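Local coordinates for protein lectin (Pleurotus ostreatus, PDB 6KC2) that binds sugars such as rhamnose and N-acetyl-D-galactosamine, the rhamnose sitting directly on calcium ions held by its beta-sheet domains, at residues A[68-73]-A[139-144]; A[95-100]-A[113-118]; A[255-260]-A[307-312]. One frame throughout, in Å; residues are numbered along the deposited sequence.

Contact 1. Residues A[68-73]-A[139-144]. With CA (calcium ion), chain F; RAM (alpha-L-rhamnopyranose), chain G.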
loop_
_atom_site.group_PDB
_atom_site.type_symbol
_atom_site.label_atom_id
_atom_site.label_comp_id
_atom_site.label_asym_id
_atom_site.label_seq_id
_atom_site.Cartn_x
_atom_site.Cartn_y
_atom_site.Cartn_z
ATOM N N ASN A 68 5.020 -23.511 20.945
ATOM C CA ASN A 68 3.891 -24.062 20.217
ATOM C C ASN A 68 4.402 -25.073 19.204
ATOM O O ASN A 68 5.576 -25.063 18.823
ATOM C CB ASN A 68 3.096 -22.970 19.507
ATOM C CG ASN A 68 2.218 -22.184 20.474
ATOM O OD1 ASN A 68 2.674 -21.238 21.135
ATOM N ND2 ASN A 68 0.970 -22.591 20.577
ATOM N N ILE A 69 3.503 -25.947 18.783
ATOM C CA ILE A 69 3.836 -26.977 17.804
ATOM C C ILE A 69 3.811 -26.389 16.397
ATOM O O ILE A 69 3.166 -25.369 16.130
ATOM C CB ILE A 69 2.854 -28.157 17.915
ATOM C CG1 ILE A 69 1.460 -27.690 17.492
ATOM C CG2 ILE A 69 2.827 -28.739 19.362
ATOM C CD1 ILE A 69 0.497 -28.847 17.176
ATOM N N ILE A 70 4.504 -27.070 15.477
ATOM C CA ILE A 70 4.341 -26.779 14.058
ATOM C C ILE A 70 2.887 -27.015 13.674
ATOM O O ILE A 70 2.309 -28.066 13.980
ATOM C CB ILE A 70 5.300 -27.636 13.216
ATOM C CG1 ILE A 70 6.755 -27.281 13.549
ATOM C CG2 ILE A 70 5.035 -27.426 11.733
ATOM C CD1 ILE A 70 7.791 -28.175 12.877
ATOM N N SER A 71 2.284 -26.032 13.009
ATOM C CA SER A 71 0.841 -26.049 12.813
ATOM C C SER A 71 0.437 -24.854 11.961
ATOM O O SER A 71 1.157 -23.852 11.877
ATOM C CB SER A 71 0.100 -25.978 14.150
ATOM O OG SER A 71 0.610 -24.895 14.916
ATOM N N THR A 72 -0.748 -24.962 11.367
ATOM C CA THR A 72 -1.402 -23.867 10.666
ATOM C C THR A 72 -2.724 -23.588 11.361
ATOM O O THR A 72 -3.449 -24.523 11.716
ATOM C CB THR A 72 -1.632 -24.227 9.190
ATOM O OG1 THR A 72 -0.372 -24.564 8.606
ATOM C CG2 THR A 72 -2.274 -23.065 8.406
ATOM N N ARG A 73 -3.035 -22.308 11.569
ATOM C CA ARG A 73 -4.222 -21.936 12.329
ATOM C C ARG A 73 -4.967 -20.788 11.659
ATOM O O ARG A 73 -4.330 -19.890 11.092
ATOM C CB ARG A 73 -3.834 -21.549 13.766
ATOM C CG ARG A 73 -3.228 -22.718 14.554
ATOM C CD ARG A 73 -4.262 -23.827 14.729
ATOM N NE ARG A 73 -3.779 -24.905 15.586
ATOM C CZ ARG A 73 -3.443 -26.118 15.147
ATOM N NH1 ARG A 73 -3.530 -26.421 13.846
ATOM N NH2 ARG A 73 -3.017 -27.031 16.010
ATOM N N LEU A 139 6.385 -22.559 12.097
ATOM C CA LEU A 139 7.220 -23.433 11.282
ATOM C C LEU A 139 8.382 -24.056 12.043
ATOM O O LEU A 139 9.096 -24.880 11.472
ATOM C CB LEU A 139 7.751 -22.673 10.049
ATOM C CG LEU A 139 6.686 -22.219 9.034
ATOM C CD1 LEU A 139 7.287 -21.335 7.939
ATOM C CD2 LEU A 139 5.970 -23.415 8.406
ATOM N N VAL A 140 8.598 -23.693 13.304
ATOM C CA VAL A 140 9.677 -24.253 14.111
ATOM C C VAL A 140 9.064 -24.856 15.367
ATOM O O VAL A 140 8.274 -24.196 16.054
ATOM C CB VAL A 140 10.726 -23.183 14.462
ATOM C CG1 VAL A 140 11.812 -23.761 15.340
ATOM C CG2 VAL A 140 11.318 -22.613 13.195
ATOM N N ALA A 141 9.412 -26.109 15.663
ATOM C CA ALA A 141 8.842 -26.780 16.825
ATOM C C ALA A 141 9.317 -26.123 18.119
ATOM O O ALA A 141 10.417 -25.569 18.189
ATOM C CB ALA A 141 9.208 -28.266 16.821
ATOM N N ASN A 142 8.460 -26.163 19.147
ATOM C CA ASN A 142 8.768 -25.615 20.471
ATOM C C ASN A 142 9.032 -24.112 20.447
ATOM O O ASN A 142 9.741 -23.601 21.322
ATOM C CB ASN A 142 9.982 -26.307 21.112
ATOM C CG ASN A 142 9.827 -27.802 21.186
ATOM O OD1 ASN A 142 8.790 -28.311 21.624
ATOM N ND2 ASN A 142 10.854 -28.524 20.744
ATOM N N SER A 143 8.495 -23.390 19.473
ATOM C CA SER A 143 8.801 -21.978 19.308
ATOM C C SER A 143 7.528 -21.144 19.420
ATOM O O SER A 143 6.418 -21.660 19.252
ATOM C CB SER A 143 9.475 -21.718 17.949
ATOM O OG SER A 143 8.521 -21.784 16.908
ATOM N N PRO A 144 7.651 -19.849 19.705
ATOM C CA PRO A 144 6.452 -19.005 19.778
ATOM C C PRO A 144 5.730 -18.938 18.440
ATOM O O PRO A 144 6.267 -19.276 17.389
ATOM C CB PRO A 144 6.986 -17.624 20.198
ATOM C CG PRO A 144 8.450 -17.756 20.347
ATOM C CD PRO A 144 8.844 -19.202 20.271
HETATM CA CA CA F . 7.669 -19.871 15.523
HETATM C C1 RAM G . 13.221 -18.659 15.699
HETATM C C2 RAM G . 12.192 -19.169 14.688
HETATM C C3 RAM G . 10.897 -19.483 15.427
HETATM C C4 RAM G . 10.410 -18.218 16.114
HETATM C C5 RAM G . 11.512 -17.628 16.999
HETATM C C6 RAM G . 11.099 -16.282 17.578
HETATM O O1 RAM G . 13.498 -19.667 16.690
HETATM O O2 RAM G . 11.923 -18.166 13.722
HETATM O O3 RAM G . 9.936 -19.948 14.515
HETATM O O4 RAM G . 9.254 -18.517 16.863
HETATM O O5 RAM G . 12.709 -17.443 16.257
#

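Contact 2. Residues A[95-100]-A[113-118]. With CA (calcium ion), chain F; RAM (alpha-L-rhamnopyranose), chain G.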
loop_
_atom_site.group_PDB
_atom_site.type_symbol
_atom_site.label_atom_id
_atom_site.label_comp_id
_atom_site.label_asym_id
_atom_site.label_seq_id
_atom_site.Cartn_x
_atom_site.Cartn_y
_atom_site.Cartn_z
ATOM N N ALA A 95 2.381 -8.769 10.405
ATOM C CA ALA A 95 3.624 -9.417 10.795
ATOM C C ALA A 95 3.270 -10.781 11.364
ATOM O O ALA A 95 2.168 -10.979 11.890
ATOM C CB ALA A 95 4.398 -8.575 11.831
ATOM N N SER A 96 4.195 -11.730 11.246
ATOM C CA SER A 96 3.868 -13.083 11.673
ATOM C C SER A 96 5.093 -13.815 12.190
ATOM O O SER A 96 6.223 -13.613 11.733
ATOM C CB SER A 96 3.255 -13.922 10.540
ATOM O OG SER A 96 4.098 -13.910 9.388
ATOM N N ASP A 97 4.829 -14.720 13.114
ATOM C CA ASP A 97 5.779 -15.734 13.535
ATOM C C ASP A 97 5.035 -17.051 13.355
ATOM O O ASP A 97 4.205 -17.387 14.207
ATOM C CB ASP A 97 6.207 -15.497 14.983
ATOM C CG ASP A 97 7.118 -16.587 15.514
ATOM O OD1 ASP A 97 7.302 -17.626 14.839
ATOM O OD2 ASP A 97 7.662 -16.385 16.612
ATOM N N ASP A 98 5.317 -17.799 12.275
ATOM C CA ASP A 98 6.405 -17.539 11.307
ATOM C C ASP A 98 5.959 -16.991 9.937
ATOM O O ASP A 98 6.738 -16.329 9.258
ATOM C CB ASP A 98 7.195 -18.829 11.030
ATOM C CG ASP A 98 7.898 -19.377 12.254
ATOM O OD1 ASP A 98 9.062 -18.976 12.481
ATOM O OD2 ASP A 98 7.297 -20.222 12.977
ATOM N N ALA A 99 4.734 -17.299 9.506
ATOM C CA ALA A 99 4.305 -16.975 8.148
ATOM C C ALA A 99 2.798 -16.764 8.129
ATOM O O ALA A 99 2.074 -17.244 9.006
ATOM C CB ALA A 99 4.704 -18.084 7.145
ATOM N N HIS A 100 2.320 -16.060 7.100
ATOM C CA HIS A 100 0.899 -15.738 7.038
ATOM C C HIS A 100 0.416 -15.685 5.595
ATOM O O HIS A 100 1.184 -15.397 4.671
ATOM C CB HIS A 100 0.602 -14.398 7.717
ATOM C CG HIS A 100 1.283 -13.243 7.061
ATOM N ND1 HIS A 100 2.492 -12.747 7.499
ATOM C CD2 HIS A 100 0.945 -12.506 5.974
ATOM C CE1 HIS A 100 2.866 -11.745 6.719
ATOM N NE2 HIS A 100 1.944 -11.575 5.787
ATOM N N ALA A 113 5.936 -13.333 5.780
ATOM C CA ALA A 113 6.588 -14.067 6.857
ATOM C C ALA A 113 7.496 -13.133 7.646
ATOM O O ALA A 113 8.121 -12.240 7.074
ATOM C CB ALA A 113 7.411 -15.244 6.310
ATOM N N GLY A 114 7.589 -13.366 8.945
ATOM C CA GLY A 114 8.596 -12.669 9.720
ATOM C C GLY A 114 7.982 -11.622 10.632
ATOM O O GLY A 114 6.976 -10.973 10.303
ATOM N N PHE A 115 8.603 -11.442 11.793
ATOM C CA PHE A 115 8.075 -10.549 12.818
ATOM C C PHE A 115 8.943 -9.325 13.053
ATOM O O PHE A 115 8.510 -8.407 13.758
ATOM C CB PHE A 115 7.902 -11.310 14.138
ATOM C CG PHE A 115 9.185 -11.923 14.655
ATOM C CD1 PHE A 115 10.041 -11.188 15.479
ATOM C CD2 PHE A 115 9.532 -13.236 14.318
ATOM C CE1 PHE A 115 11.221 -11.755 15.969
ATOM C CE2 PHE A 115 10.715 -13.805 14.783
ATOM C CZ PHE A 115 11.563 -13.067 15.609
ATOM N N ARG A 116 10.148 -9.285 12.484
ATOM C CA ARG A 116 11.021 -8.135 12.682
ATOM C C ARG A 116 10.569 -6.938 11.856
ATOM O O ARG A 116 10.794 -5.789 12.256
ATOM C CB ARG A 116 12.468 -8.502 12.334
ATOM C CG ARG A 116 13.052 -9.663 13.162
ATOM C CD ARG A 116 13.872 -9.172 14.364
ATOM N NE ARG A 116 14.479 -10.283 15.117
ATOM C CZ ARG A 116 14.461 -10.396 16.449
ATOM N NH1 ARG A 116 13.873 -9.459 17.195
ATOM N NH2 ARG A 116 15.034 -11.449 17.037
ATOM N N GLN A 117 9.941 -7.178 10.710
ATOM C CA GLN A 117 9.432 -6.096 9.881
ATOM C C GLN A 117 8.081 -6.496 9.306
ATOM O O GLN A 117 7.921 -7.611 8.797
ATOM C CB GLN A 117 10.403 -5.747 8.749
ATOM C CG GLN A 117 9.967 -4.499 7.973
ATOM C CD GLN A 117 10.831 -4.245 6.758
ATOM O OE1 GLN A 117 11.401 -3.165 6.602
ATOM N NE2 GLN A 117 10.934 -5.240 5.890
ATOM N N GLY A 118 7.119 -5.584 9.375
ATOM C CA GLY A 118 5.797 -5.874 8.856
ATOM C C GLY A 118 5.755 -5.858 7.335
ATOM O O GLY A 118 6.674 -5.407 6.640
HETATM CA CA CA F . 7.669 -19.871 15.523
HETATM C C1 RAM G . 13.221 -18.659 15.699
HETATM C C2 RAM G . 12.192 -19.169 14.688
HETATM C C3 RAM G . 10.897 -19.483 15.427
HETATM C C4 RAM G . 10.410 -18.218 16.114
HETATM C C5 RAM G . 11.512 -17.628 16.999
HETATM C C6 RAM G . 11.099 -16.282 17.578
HETATM O O1 RAM G . 13.498 -19.667 16.690
HETATM O O2 RAM G . 11.923 -18.166 13.722
HETATM O O3 RAM G . 9.936 -19.948 14.515
HETATM O O4 RAM G . 9.254 -18.517 16.863
HETATM O O5 RAM G . 12.709 -17.443 16.257
#

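Contact 3. Residues A[255-260]-A[307-312]. With CA (calcium ion), chain E; RAM (alpha-L-rhamnopyranose), chain H.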
loop_
_atom_site.group_PDB
_atom_site.type_symbol
_atom_site.label_atom_id
_atom_site.label_comp_id
_atom_site.label_asym_id
_atom_site.label_seq_id
_atom_site.Cartn_x
_atom_site.Cartn_y
_atom_site.Cartn_z
ATOM N N LEU A 255 3.928 7.171 -4.331
ATOM C CA LEU A 255 5.198 7.526 -3.709
ATOM C C LEU A 255 6.055 8.191 -4.776
ATOM O O LEU A 255 6.222 7.630 -5.863
ATOM C CB LEU A 255 5.902 6.285 -3.147
ATOM C CG LEU A 255 7.282 6.527 -2.508
ATOM C CD1 LEU A 255 7.159 7.382 -1.241
ATOM C CD2 LEU A 255 7.960 5.190 -2.211
ATOM N N ILE A 256 6.587 9.379 -4.488
ATOM C CA ILE A 256 7.194 10.167 -5.554
ATOM C C ILE A 256 8.316 11.048 -5.005
ATOM O O ILE A 256 8.218 11.601 -3.908
ATOM C CB ILE A 256 6.125 11.022 -6.270
ATOM C CG1 ILE A 256 6.774 11.910 -7.362
ATOM C CG2 ILE A 256 5.318 11.814 -5.237
ATOM C CD1 ILE A 256 5.799 12.411 -8.442
ATOM N N ALA A 257 9.362 11.214 -5.814
ATOM C CA ALA A 257 10.457 12.129 -5.517
ATOM C C ALA A 257 11.027 12.617 -6.842
ATOM O O ALA A 257 10.988 11.898 -7.850
ATOM C CB ALA A 257 11.551 11.447 -4.666
ATOM N N ALA A 258 11.575 13.834 -6.838
ATOM C CA ALA A 258 12.136 14.384 -8.066
ATOM C C ALA A 258 13.432 15.135 -7.791
ATOM O O ALA A 258 13.546 15.870 -6.802
ATOM C CB ALA A 258 11.146 15.320 -8.773
ATOM N N ASP A 259 14.407 14.970 -8.682
ATOM C CA ASP A 259 15.606 15.760 -8.508
ATOM C C ASP A 259 15.248 17.174 -8.894
ATOM O O ASP A 259 15.110 17.507 -10.081
ATOM C CB ASP A 259 16.820 15.271 -9.286
ATOM C CG ASP A 259 18.056 16.183 -9.062
ATOM O OD1 ASP A 259 17.894 17.394 -8.794
ATOM O OD2 ASP A 259 19.195 15.674 -9.085
ATOM N N ASP A 260 15.194 17.963 -7.824
ATOM C CA ASP A 260 14.853 19.349 -7.603
ATOM C C ASP A 260 13.394 19.381 -7.185
ATOM O O ASP A 260 13.176 19.456 -5.975
ATOM C CB ASP A 260 15.309 20.218 -8.756
ATOM C CG ASP A 260 16.824 20.444 -8.683
ATOM O OD1 ASP A 260 17.358 20.364 -7.545
ATOM O OD2 ASP A 260 17.491 20.620 -9.728
ATOM N N GLY A 307 15.834 14.098 -12.526
ATOM C CA GLY A 307 15.068 12.865 -12.630
ATOM C C GLY A 307 13.832 12.960 -11.757
ATOM O O GLY A 307 13.777 13.732 -10.795
ATOM N N VAL A 308 12.823 12.180 -12.131
ATOM C CA VAL A 308 11.664 11.984 -11.275
ATOM C C VAL A 308 11.418 10.486 -11.187
ATOM O O VAL A 308 11.669 9.752 -12.151
ATOM C CB VAL A 308 10.414 12.744 -11.781
ATOM C CG1 VAL A 308 10.028 12.279 -13.182
ATOM C CG2 VAL A 308 9.242 12.561 -10.790
ATOM N N ILE A 309 10.986 10.022 -10.014
ATOM C CA ILE A 309 10.787 8.600 -9.774
ATOM C C ILE A 309 9.506 8.441 -8.977
ATOM O O ILE A 309 9.215 9.254 -8.094
ATOM C CB ILE A 309 11.990 7.957 -9.041
ATOM C CG1 ILE A 309 11.828 6.432 -8.970
ATOM C CG2 ILE A 309 12.215 8.586 -7.650
ATOM C CD1 ILE A 309 13.122 5.688 -8.563
ATOM N N ALA A 310 8.725 7.409 -9.305
ATOM C CA ALA A 310 7.472 7.200 -8.588
ATOM C C ALA A 310 7.047 5.745 -8.684
ATOM O O ALA A 310 7.421 5.017 -9.609
ATOM C CB ALA A 310 6.336 8.107 -9.097
ATOM N N THR A 311 6.243 5.347 -7.702
ATOM C CA THR A 311 5.630 4.031 -7.624
ATOM C C THR A 311 4.172 4.270 -7.272
ATOM O O THR A 311 3.882 5.056 -6.364
ATOM C CB THR A 311 6.333 3.160 -6.558
ATOM O OG1 THR A 311 7.728 3.024 -6.897
ATOM C CG2 THR A 311 5.707 1.757 -6.460
ATOM N N ILE A 312 3.256 3.639 -8.008
ATOM C CA ILE A 312 1.821 3.834 -7.795
ATOM C C ILE A 312 1.156 2.476 -7.643
ATOM O O ILE A 312 1.344 1.590 -8.481
ATOM C CB ILE A 312 1.159 4.623 -8.945
ATOM C CG1 ILE A 312 1.823 5.995 -9.108
ATOM C CG2 ILE A 312 -0.363 4.788 -8.693
ATOM C CD1 ILE A 312 1.674 6.576 -10.508
HETATM CA CA CA E . 19.175 19.050 -10.377
HETATM C C1 RAM H . 23.321 19.373 -6.453
HETATM C C2 RAM H . 21.959 20.036 -6.662
HETATM C C3 RAM H . 21.301 19.517 -7.940
HETATM C C4 RAM H . 21.306 17.983 -7.950
HETATM C C5 RAM H . 22.697 17.418 -7.592
HETATM C C6 RAM H . 22.719 15.891 -7.515
HETATM O O1 RAM H . 24.206 19.687 -7.523
HETATM O O2 RAM H . 21.124 19.749 -5.560
HETATM O O3 RAM H . 19.984 20.029 -8.083
HETATM O O4 RAM H . 20.956 17.550 -9.243
HETATM O O5 RAM H . 23.138 17.967 -6.362
#

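Contact 1. Residues A[68-73]-A[139-144]
The side chain of Ile-70 lies across the Val-140–Ala-141 peptide, and this is the main side-chain contact between the two segments. Its CG1 stands beside the backbone N (chi1 -63°), and the extended continuation carries CD1 over the turn. CG1 comes within 3.6 Å of Ala-141 N, while CD1 lies 4.2 Å from Ala-141 CB; the methylene thus lies on the peptide and the terminal methyl reaches the alanine side chain. The backbones meet at Asn-68. Its N donates to Ser-143 O over 2.9 Å, from above the carbonyl plane (47° out of it), and the return bond from Ser-143 N to Asn-68 O is weak. Asn-142 and Ser-143 together face Asn-68, a G1 beta bulge, joined to a type II turn from Val-140 to Ser-143. Asn-142 takes the left-handed conformation that the third position of such a turn requires. On the other side of the turn the side chains turn to the ligand. Ser-143 OG sits between its own N and carbonyl carbon (chi1 75°), where it donates to Val-140 O at 2.6 Å and binds the calcium ion at 2.5 Å. Pro-144 O binds the calcium ion as well, at 2.4 Å, and Val-140 CG2 rests 3.3 Å from O3 of the rhamnose. Asp-97, Asp-98 and Asn-138 complete the protein ligands. With the serine hydroxyl hydrogen directed to Val-140 O, the lone pairs of OG are probably left for the metal; the turn thereby sets the position of a calcium ligand, and the ion in turn binds the sugar through O3 and O4.

Contact 2. Residues A[95-100]-A[113-118]
Ala-95 brings its CB against Gly-114 O at 3.8 Å, so the segment begins with a methyl pressed on the backbone of 113-118. Ser-96 follows with the one strong backbone bond here: its N donates to Gly-114 O over 3.0 Å in a nearly straight line (173°). The side chain of Ser-96 turns back, OG lying 3.6 Å from Ala-113 CA and sharing a 2.7 Å hydrogen bond with His-100 ND1. Asp-97 has CG anti to its own N (chi1 176°), which sends the carboxylate out to the calcium ion, OD1 at 2.4 Å, and leaves CB near Phe-115 CD2. That ring also meets the sugar obliquely, with CE2 3.8 Å from rhamnose C6. OD2 of Asp-97 is held by Trp-204 NE1. A cis peptide precedes Asp-98, whose OD2 binds the metal at 2.6 Å and takes a hydrogen bond from Leu-139 N, while OD1 accepts one from rhamnose O2. Ala-99 faces Ala-113 in a non-hydrogen-bonded antiparallel pair, CB to CB 4.0 Å. The His-100 ring ends the segment, and its NE2 is bonded to Gln-119 OE1. The chain turns a corner at Asp-97 and Asp-98: strand 87-96 pairs with strand 146-155 in one sheet, whereas strand 99-104 lies between strands 107-114 and 129-138 in another, where Asp-98 and Ala-99 form a classic beta bulge opposite Gln-137.

Contact 3. Residues A[255-260]-A[307-312]
In Ile-256 the CG1 branch is trans to the backbone N (chi1 177°), and in Val-308 the CG2 branch takes the same place on its own residue; the two side chains therefore slant across one another, Ile-256 CD1 reaching Val-308 CG2 at 4.2 Å. That valine methyl also lies 3.9 Å from Ala-258 CB. Ala-310 CB completes this face, 4.1 Å from Ile-256 CB. On the reverse face Ala-257 CB meets Ile-309 CG2, the branch left over once CG1 runs outward. Between the two faces the backbones run almost exactly antiparallel (172°). Two complete hydrogen-bonded pairs, Leu-255 with Thr-311 and Ala-257 with Ile-309, give the evidence for the register: Leu-255 N to Thr-311 O is 2.9 Å and Ala-257 N to Ile-309 O 3.0 Å. At the end of this ladder the trans chi1 of Asp-259 (179°) points its carboxylate away from Gly-307, so that OD1 binds the calcium ion at 2.6 Å while Trp-364 NE1 holds OD2. Asp-260 OD2 binds the same calcium ion at 2.4 Å, with Asn-301, Gly-303 and Pro-305 as further protein ligands. Strands 249-259 and 307-316 are both interior strands of their antiparallel sheet, 249-259 being the middle one, bordered by strand 281-285 and strand 321-325 respectively. Ile-256 packs on Ile-297 of strand 292-301, and Val-308 on Ile-221 of strand 219-222, both strands of the second, larger sheet.

How the contacts relate
Contacts 1 and 2 belong to one calcium site: their centres are 13 Å apart, both reach the sheet holding strands 71-80 and 99-104, and both touch the same metal ion and rhamnose. Along the chain 95-100 and 113-118 fall between the halves of contact 1. The two also touch directly, Leu-139 CD1 packing on Ala-99 CB at 4.2 Å. Contact 3 comes later in sequence, its centre about 43 Å from that of contact 1 and 29 Å from that of contact 2, within a different sheet, one end of which reaches the second calcium ion. The protein thus carries two distinct rhamnose-occupied sites, consistent with multivalent sugar binding.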